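Local coordinates for Phosphoglucomutase/phosphomannomutase family protein (Burkholderia thailandensis, PDB 3UW2) that probably catalyses the intramolecular transfer of a phosphoryl group on hexose phosphates, as a metal-dependent member of the phosphohexose mutase family, at residues Met98-Val103 and Val205-Leu209; Val127-His131 and Asp264-Arg269; Thr328-Lys334 and Glu347-Phe353. All blocks are in the same frame, centred on the assembly; numbering follows the deposited sequence.

Interaction 1 of 3, residues Met98-Val103 and Val205-Leu209; sequences MVPTPV and VAGPL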
# COMPACT_ATOMS: atom_id res chain seq x y z
N MET A 98 -0.59 -17.20 9.10
CA MET A 98 -1.02 -15.81 9.39
C MET A 98 0.21 -14.91 9.43
O MET A 98 1.07 -15.02 10.33
CB MET A 98 -1.75 -15.76 10.74
CG MET A 98 -2.28 -14.35 11.10
SD MET A 98 -2.50 -14.19 12.91
CE MET A 98 -0.81 -14.28 13.55
N VAL A 99 0.36 -14.11 8.40
CA VAL A 99 1.55 -13.25 8.26
C VAL A 99 1.12 -11.94 7.60
O VAL A 99 0.03 -11.89 6.96
CB VAL A 99 2.65 -13.88 7.41
CG1 VAL A 99 3.30 -15.10 8.08
CG2 VAL A 99 2.10 -14.28 6.02
N PRO A 100 1.90 -10.85 7.80
CA PRO A 100 1.61 -9.61 7.04
C PRO A 100 1.58 -9.89 5.54
O PRO A 100 2.22 -10.87 5.06
CB PRO A 100 2.84 -8.72 7.36
CG PRO A 100 3.20 -9.14 8.78
CD PRO A 100 3.09 -10.68 8.65
N THR A 101 0.74 -9.17 4.83
CA THR A 101 0.62 -9.25 3.37
C THR A 101 1.95 -9.27 2.58
O THR A 101 2.16 -10.20 1.79
CB THR A 101 -0.29 -8.06 2.88
OG1 THR A 101 -1.63 -8.40 3.24
CG2 THR A 101 -0.27 -7.89 1.38
N PRO A 102 2.92 -8.37 2.88
CA PRO A 102 4.14 -8.42 2.10
C PRO A 102 4.91 -9.68 2.41
O PRO A 102 5.79 -10.04 1.64
CB PRO A 102 4.96 -7.18 2.57
CG PRO A 102 4.37 -6.85 3.86
CD PRO A 102 2.96 -7.31 3.90
N VAL A 103 4.62 -10.37 3.52
CA VAL A 103 5.31 -11.67 3.76
C VAL A 103 4.79 -12.77 2.77
O VAL A 103 5.54 -13.62 2.30
CB VAL A 103 5.21 -12.13 5.26
CG1 VAL A 103 5.88 -13.52 5.48
CG2 VAL A 103 5.91 -11.07 6.12
N VAL A 205 -2.20 -7.86 12.03
CA VAL A 205 -1.24 -8.92 11.84
C VAL A 205 0.21 -8.41 11.83
O VAL A 205 1.13 -9.19 11.94
CB VAL A 205 -1.62 -9.78 10.59
CG1 VAL A 205 -1.27 -9.05 9.32
CG2 VAL A 205 -0.82 -11.09 10.66
N ALA A 206 0.44 -7.09 11.72
CA ALA A 206 1.82 -6.55 11.65
C ALA A 206 2.55 -6.78 13.00
O ALA A 206 3.79 -6.89 13.04
CB ALA A 206 1.82 -5.03 11.32
N GLY A 207 1.82 -6.83 14.12
CA GLY A 207 2.51 -6.71 15.42
C GLY A 207 3.59 -7.74 15.78
O GLY A 207 4.75 -7.37 16.04
N PRO A 208 3.24 -9.04 15.77
CA PRO A 208 4.26 -10.03 16.10
C PRO A 208 5.53 -10.00 15.24
O PRO A 208 6.65 -9.94 15.78
CB PRO A 208 3.50 -11.38 15.96
CG PRO A 208 2.04 -11.01 16.16
CD PRO A 208 1.94 -9.66 15.45
N LEU A 209 5.41 -10.08 13.92
CA LEU A 209 6.60 -10.09 13.11
C LEU A 209 7.30 -8.72 13.05
O LEU A 209 8.52 -8.65 12.97
CB LEU A 209 6.24 -10.52 11.69
CG LEU A 209 7.35 -11.00 10.78
CD1 LEU A 209 8.27 -12.07 11.42
CD2 LEU A 209 6.67 -11.57 9.54
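Val205 carries one methyl, CG2, anti to its own backbone N and the other, CG1, in the slot between N and carbonyl carbon (chi1 76°), which lets both methyls touch the 98-103 chain. CG2 lies 3.6 Å from Met98 CG, and the two side chains run past one another in opposite senses; the same methyl rests on the carbonyl carbon of Val99. CG1 turns instead to the next residue and stands 3.7 Å from Pro100 CA.

A second apolar patch is built by Leu209. Its CG is anti to the backbone N (chi1 -162°), and from there CD2 touches two partners, 3.8 Å from Pro100 CD and 3.5 Å from Val103 CG2. The proline ring thus meets Val205 and Leu209 at once, while its CG lies 4.1 Å from Ala206 CA. No hydrogen bond crosses the interface; the contact between the two segments is apolar packing.

Pro100 is the N-cap residue of helix 101-107, its O accepting from Val103 N. The contact joins the start of that helix to the first turn of helix 206-216, and with it the first domain of the mutase to the second. Tyr181 of helix 178-186 touches both Val103 and Leu209, and strand 64-69 contributes Arg69 against Met98 and Ala68 against Val99.

Interaction 2 of 3, residues Val127-His131 and Asp264-Arg269; sequences VTGSH and DGDGDR. With ZN (zinc ion), chain K; PO4 (phosphate ion), chain B.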
# COMPACT_ATOMS: atom_id res chain seq x y z
N VAL A 127 -5.49 -13.51 2.27
CA VAL A 127 -6.88 -13.17 2.70
C VAL A 127 -6.78 -12.05 3.76
O VAL A 127 -6.31 -12.32 4.90
CB VAL A 127 -7.51 -14.44 3.35
CG1 VAL A 127 -8.97 -14.19 3.75
CG2 VAL A 127 -7.41 -15.63 2.35
N THR A 128 -7.24 -10.82 3.46
CA THR A 128 -7.03 -9.78 4.37
C THR A 128 -8.08 -8.69 4.04
O THR A 128 -8.51 -8.54 2.88
CB THR A 128 -5.60 -9.15 4.29
OG1 THR A 128 -5.58 -7.97 5.13
CG2 THR A 128 -5.33 -8.71 2.88
N GLY A 129 -8.53 -8.06 5.11
CA GLY A 129 -9.41 -6.89 5.07
C GLY A 129 -8.66 -5.60 5.33
O GLY A 129 -9.29 -4.51 5.43
N SER A 130 -7.34 -5.70 5.44
CA SER A 130 -6.45 -4.53 5.44
C SER A 130 -6.77 -3.55 6.62
O SER A 130 -6.70 -3.97 7.78
CB SER A 130 -6.45 -3.92 4.00
OG SER A 130 -6.01 -2.58 3.94
N HIS A 131 -7.20 -2.32 6.34
CA HIS A 131 -7.44 -1.31 7.39
C HIS A 131 -8.90 -1.29 7.84
O HIS A 131 -9.27 -0.50 8.73
CB HIS A 131 -7.01 0.09 6.89
CG HIS A 131 -7.93 0.67 5.83
ND1 HIS A 131 -7.84 0.32 4.51
CD2 HIS A 131 -9.02 1.54 5.93
CE1 HIS A 131 -8.83 0.94 3.81
NE2 HIS A 131 -9.54 1.70 4.67
N ASP A 264 -0.65 -0.42 9.19
CA ASP A 264 -2.03 -0.71 8.89
C ASP A 264 -2.28 -2.22 9.14
O ASP A 264 -1.36 -2.94 9.52
CB ASP A 264 -2.39 -0.28 7.48
CG ASP A 264 -1.90 -1.22 6.42
OD1 ASP A 264 -0.96 -2.03 6.60
OD2 ASP A 264 -2.43 -1.04 5.33
N GLY A 265 -3.53 -2.67 8.99
CA GLY A 265 -3.87 -4.01 9.54
C GLY A 265 -3.18 -5.18 8.89
O GLY A 265 -3.08 -6.23 9.52
N ASP A 266 -2.68 -5.06 7.63
CA ASP A 266 -1.94 -6.19 7.10
C ASP A 266 -0.44 -5.92 6.86
O ASP A 266 0.29 -6.77 6.30
CB ASP A 266 -2.62 -6.76 5.80
CG ASP A 266 -2.61 -5.75 4.66
OD1 ASP A 266 -2.49 -4.57 5.01
OD2 ASP A 266 -2.71 -6.05 3.44
N GLY A 267 0.04 -4.75 7.25
CA GLY A 267 1.50 -4.49 7.24
C GLY A 267 2.03 -4.01 5.85
O GLY A 267 3.22 -3.98 5.64
N ASP A 268 1.18 -3.68 4.89
CA ASP A 268 1.78 -3.18 3.61
C ASP A 268 1.82 -1.61 3.61
O ASP A 268 2.13 -0.99 2.59
CB ASP A 268 1.10 -3.78 2.37
CG ASP A 268 -0.31 -3.29 2.21
OD1 ASP A 268 -0.74 -2.54 3.09
OD2 ASP A 268 -1.02 -3.67 1.24
N ARG A 269 1.52 -0.99 4.76
CA ARG A 269 1.66 0.45 4.88
C ARG A 269 2.27 0.83 6.24
O ARG A 269 1.88 0.25 7.28
CB ARG A 269 0.33 1.18 4.74
CG ARG A 269 -0.32 1.04 3.37
CD ARG A 269 -1.51 2.00 3.24
NE ARG A 269 -2.70 1.51 3.92
CZ ARG A 269 -3.82 2.20 4.11
NH1 ARG A 269 -3.94 3.46 3.66
NH2 ARG A 269 -4.84 1.64 4.76
ZN ZN K . -2.71 -2.68 3.90
P PO4 B . -5.57 -1.85 2.56
O2 PO4 B . -4.08 -1.53 2.62
O3 PO4 B . -6.38 -0.58 2.67
O4 PO4 B . -5.95 -2.79 1.46
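Thr128 lays its hydroxyl against the methylene of Asp266, OG1 to CB 3.3 Å, the two side chains crossing at about a right angle. That hydroxyl also accepts from Ser130 N in an ST turn and is hydrogen-bonded to Asp70. Ser130 follows with OG anti to its backbone N (chi1 160°), and OG is joined covalently to the phosphorus of the phosphate, 1.6 Å away, which makes the residue in effect a phosphoserine. Its backbone comes close to the metal loop as well, Ser130 O making a CA-H...O contact of 3.3 Å with Gly265 CA. Phosphate O2 binds the zinc ion at 2.2 Å, linking the serine loop to the metal loop.

Asp264, Asp266 and Asp268 supply one carboxylate oxygen each to the zinc, through OD2, OD1 and OD1. This spacing of aspartates, DGDGD, is the metal-binding loop of the phosphohexose mutases, and a phosphoserine whose phosphate reaches the metal is as expected for an active member; enzymes of this family normally use magnesium, whereas zinc occupies the site here. All three aspartates place CG between the backbone N and carbonyl carbon, which turns the carboxylates in on the zinc. Lys140 makes salt bridges with Asp266 OD2 and Asp268 OD2 and is hydrogen-bonded to the phosphate; Asp266 OD2 is also hydrogen-bonded to Thr101 OG1.

Arg269 NE lies 2.9 Å from Asp264 OD2 in a salt bridge, in the guanidinium plane but above the plane of the carboxylate. Its NH2 comes within 3.4 Å of His131 CB, the guanidinium and imidazole planes standing 70° apart. At the edge of that imidazole, His131 ND1 donates to phosphate O3.

Interaction 3 of 3, residues Thr328-Lys334 and Glu347-Phe353; sequences TGHSLVK and EMSGHVF
Glu347 reaches across to the start of helix 330-340 with its chain extended beyond CG, so that the carboxylate comes up beside Gly329 and His330. OE2 accepts a hydrogen bond of 3.0 Å from Gly329 N, which meets it nearly along the C-O axis; the N-H...O angle is 146°. The other oxygen, OE1, packs 3.3 Å from His330 CB. Farther back on the same side chain, Glu347 CG lies 3.7 Å from Val333 CG2, the valine and glutamate sliding past each other in opposite directions.

The two valine methyls divide the work. While CG2 faces the glutamate, CG1, anti to its backbone N, sits over one face of the Phe353 ring, a CH-pi contact 4.0 Å from the centroid. Around the same ring, His330 CB and Glu347 OE1 lie at the edge, near its plane, and Lys334 CD approaches obliquely, 4.0 Å from Phe353 CD2.

Gly329 occupies the N-cap position of helix 330-340, which in the third domain follows strand 322-326 and leads to parallel strand 344-346, a beta-alpha-beta crossover that passes over strand 301-305. Strand 352-354 then closes the sheet at its edge, antiparallel to 344-346, and the type I turn from Glu347 to Gly350 lies in the connection between the two.

His330 CB lies over one face of the His351 ring, 4.2 Å from the centroid and only 6° off the normal. In the His330 conformer described here, one of two, the imidazoles are nearly parallel, with planes 17° apart, but slid so far that they barely overlap; this ring pairing is therefore not certain. His351 ND1 is hydrogen-bonded to Asp362.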
# COMPACT_ATOMS: atom_id res chain seq x y z
N THR A 328 -2.21 7.16 -9.49
CA THR A 328 -2.48 6.61 -8.15
C THR A 328 -3.15 5.26 -8.29
O THR A 328 -3.96 5.05 -9.24
CB THR A 328 -3.49 7.45 -7.35
OG1 THR A 328 -3.18 8.85 -7.45
CG2 THR A 328 -3.48 6.96 -5.86
N GLY A 329 -2.77 4.37 -7.38
CA GLY A 329 -3.26 2.99 -7.34
C GLY A 329 -2.03 2.15 -7.15
O GLY A 329 -1.12 2.21 -8.01
N HIS A 330 -1.99 1.35 -6.08
CA HIS A 330 -0.80 0.58 -5.76
C HIS A 330 -0.42 -0.40 -6.86
O HIS A 330 0.80 -0.66 -7.09
CB HIS A 330 -0.97 -0.12 -4.39
CG HIS A 330 -1.70 -1.44 -4.45
ND1 HIS A 330 -1.06 -2.59 -4.69
CD2 HIS A 330 -3.05 -1.77 -4.28
CE1 HIS A 330 -1.94 -3.62 -4.68
NE2 HIS A 330 -3.17 -3.11 -4.44
N SER A 331 -1.44 -0.96 -7.54
CA SER A 331 -1.15 -2.01 -8.54
C SER A 331 -0.67 -1.36 -9.82
O SER A 331 0.13 -1.92 -10.53
CB SER A 331 -2.38 -2.88 -8.84
OG SER A 331 -2.87 -3.43 -7.63
N LEU A 332 -1.16 -0.14 -10.11
CA LEU A 332 -0.68 0.62 -11.26
C LEU A 332 0.77 1.06 -11.09
O LEU A 332 1.55 0.99 -12.04
CB LEU A 332 -1.57 1.85 -11.48
CG LEU A 332 -3.08 1.52 -11.56
CD1 LEU A 332 -3.83 2.76 -12.02
CD2 LEU A 332 -3.38 0.43 -12.56
N VAL A 333 1.16 1.47 -9.87
CA VAL A 333 2.53 1.84 -9.56
C VAL A 333 3.45 0.62 -9.68
O VAL A 333 4.53 0.70 -10.29
CB VAL A 333 2.65 2.45 -8.13
CG1 VAL A 333 4.11 2.49 -7.65
CG2 VAL A 333 2.02 3.85 -8.12
N LYS A 334 3.00 -0.52 -9.16
CA LYS A 334 3.73 -1.74 -9.33
C LYS A 334 3.94 -2.13 -10.80
O LYS A 334 5.03 -2.56 -11.17
CB LYS A 334 2.99 -2.84 -8.61
CG LYS A 334 3.67 -4.16 -8.62
CD LYS A 334 4.70 -4.27 -7.52
CE LYS A 334 5.33 -5.68 -7.54
NZ LYS A 334 4.34 -6.81 -7.30
N GLU A 347 3.62 5.97 -3.03
CA GLU A 347 2.41 6.73 -3.25
C GLU A 347 2.00 7.44 -1.99
O GLU A 347 2.35 7.01 -0.89
CB GLU A 347 1.26 5.83 -3.59
CG GLU A 347 1.50 4.76 -4.62
CD GLU A 347 0.34 3.78 -4.52
OE1 GLU A 347 0.43 2.84 -3.71
OE2 GLU A 347 -0.68 4.02 -5.20
N MET A 348 1.25 8.51 -2.16
CA MET A 348 0.79 9.32 -1.03
C MET A 348 0.14 8.44 0.07
O MET A 348 0.51 8.54 1.26
CB MET A 348 -0.14 10.42 -1.55
CG MET A 348 -0.35 11.56 -0.58
SD MET A 348 1.28 12.06 0.04
CE MET A 348 0.70 13.29 1.20
N SER A 349 -0.77 7.55 -0.34
CA SER A 349 -1.39 6.54 0.57
C SER A 349 -0.46 5.70 1.45
O SER A 349 -0.92 5.02 2.35
CB SER A 349 -2.20 5.56 -0.24
OG SER A 349 -1.27 4.68 -0.84
N GLY A 350 0.85 5.74 1.21
CA GLY A 350 1.82 5.12 2.11
C GLY A 350 2.32 3.72 1.73
O GLY A 350 2.86 2.96 2.59
N HIS A 351 2.11 3.32 0.48
CA HIS A 351 2.77 2.08 0.05
C HIS A 351 4.08 2.49 -0.54
O HIS A 351 4.10 3.40 -1.38
CB HIS A 351 1.96 1.34 -1.02
CG HIS A 351 0.59 0.86 -0.57
ND1 HIS A 351 0.32 -0.43 -0.30
CD2 HIS A 351 -0.63 1.54 -0.42
CE1 HIS A 351 -0.99 -0.59 0.02
NE2 HIS A 351 -1.57 0.63 -0.05
N VAL A 352 5.17 1.82 -0.18
CA VAL A 352 6.49 2.21 -0.66
C VAL A 352 7.11 0.94 -1.24
O VAL A 352 7.11 -0.13 -0.58
CB VAL A 352 7.36 2.82 0.48
CG1 VAL A 352 8.73 3.28 -0.04
CG2 VAL A 352 6.67 4.04 1.10
N PHE A 353 7.63 1.05 -2.47
CA PHE A 353 8.06 -0.15 -3.17
C PHE A 353 9.56 -0.05 -3.42
O PHE A 353 10.00 0.74 -4.27
CB PHE A 353 7.34 -0.26 -4.53
CG PHE A 353 5.83 -0.17 -4.49
CD1 PHE A 353 5.18 1.04 -4.24
CD2 PHE A 353 5.05 -1.29 -4.82
CE1 PHE A 353 3.76 1.13 -4.29
CE2 PHE A 353 3.64 -1.21 -4.87
CZ PHE A 353 3.01 -0.00 -4.60

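Overall arrangement
Interactions 1 and 2 join the same pair of domains, the first and the second, by different chemistry: 98-103 with 205-209 is buried and wholly apolar, whereas 127-131 with 264-269 is partly buried and organised by the zinc ion and charged groups. They adjoin, Thr101 OG1 lying 2.6 Å from Asp266 OD2 and Val205 N 3.1 Å from Gly265 O, both probable hydrogen bonds. Interaction 3, also partly buried, stays inside the third domain, mixing one hydrogen bond with aromatic and aliphatic packing. It nevertheless borders the metal loop, where Asp268 OD2 packs 3.3 Å from His351 CE1 and Arg269 lies against Ser349 and Gly350. Interactions 1 and 3 do not touch; interaction 2 lies against both.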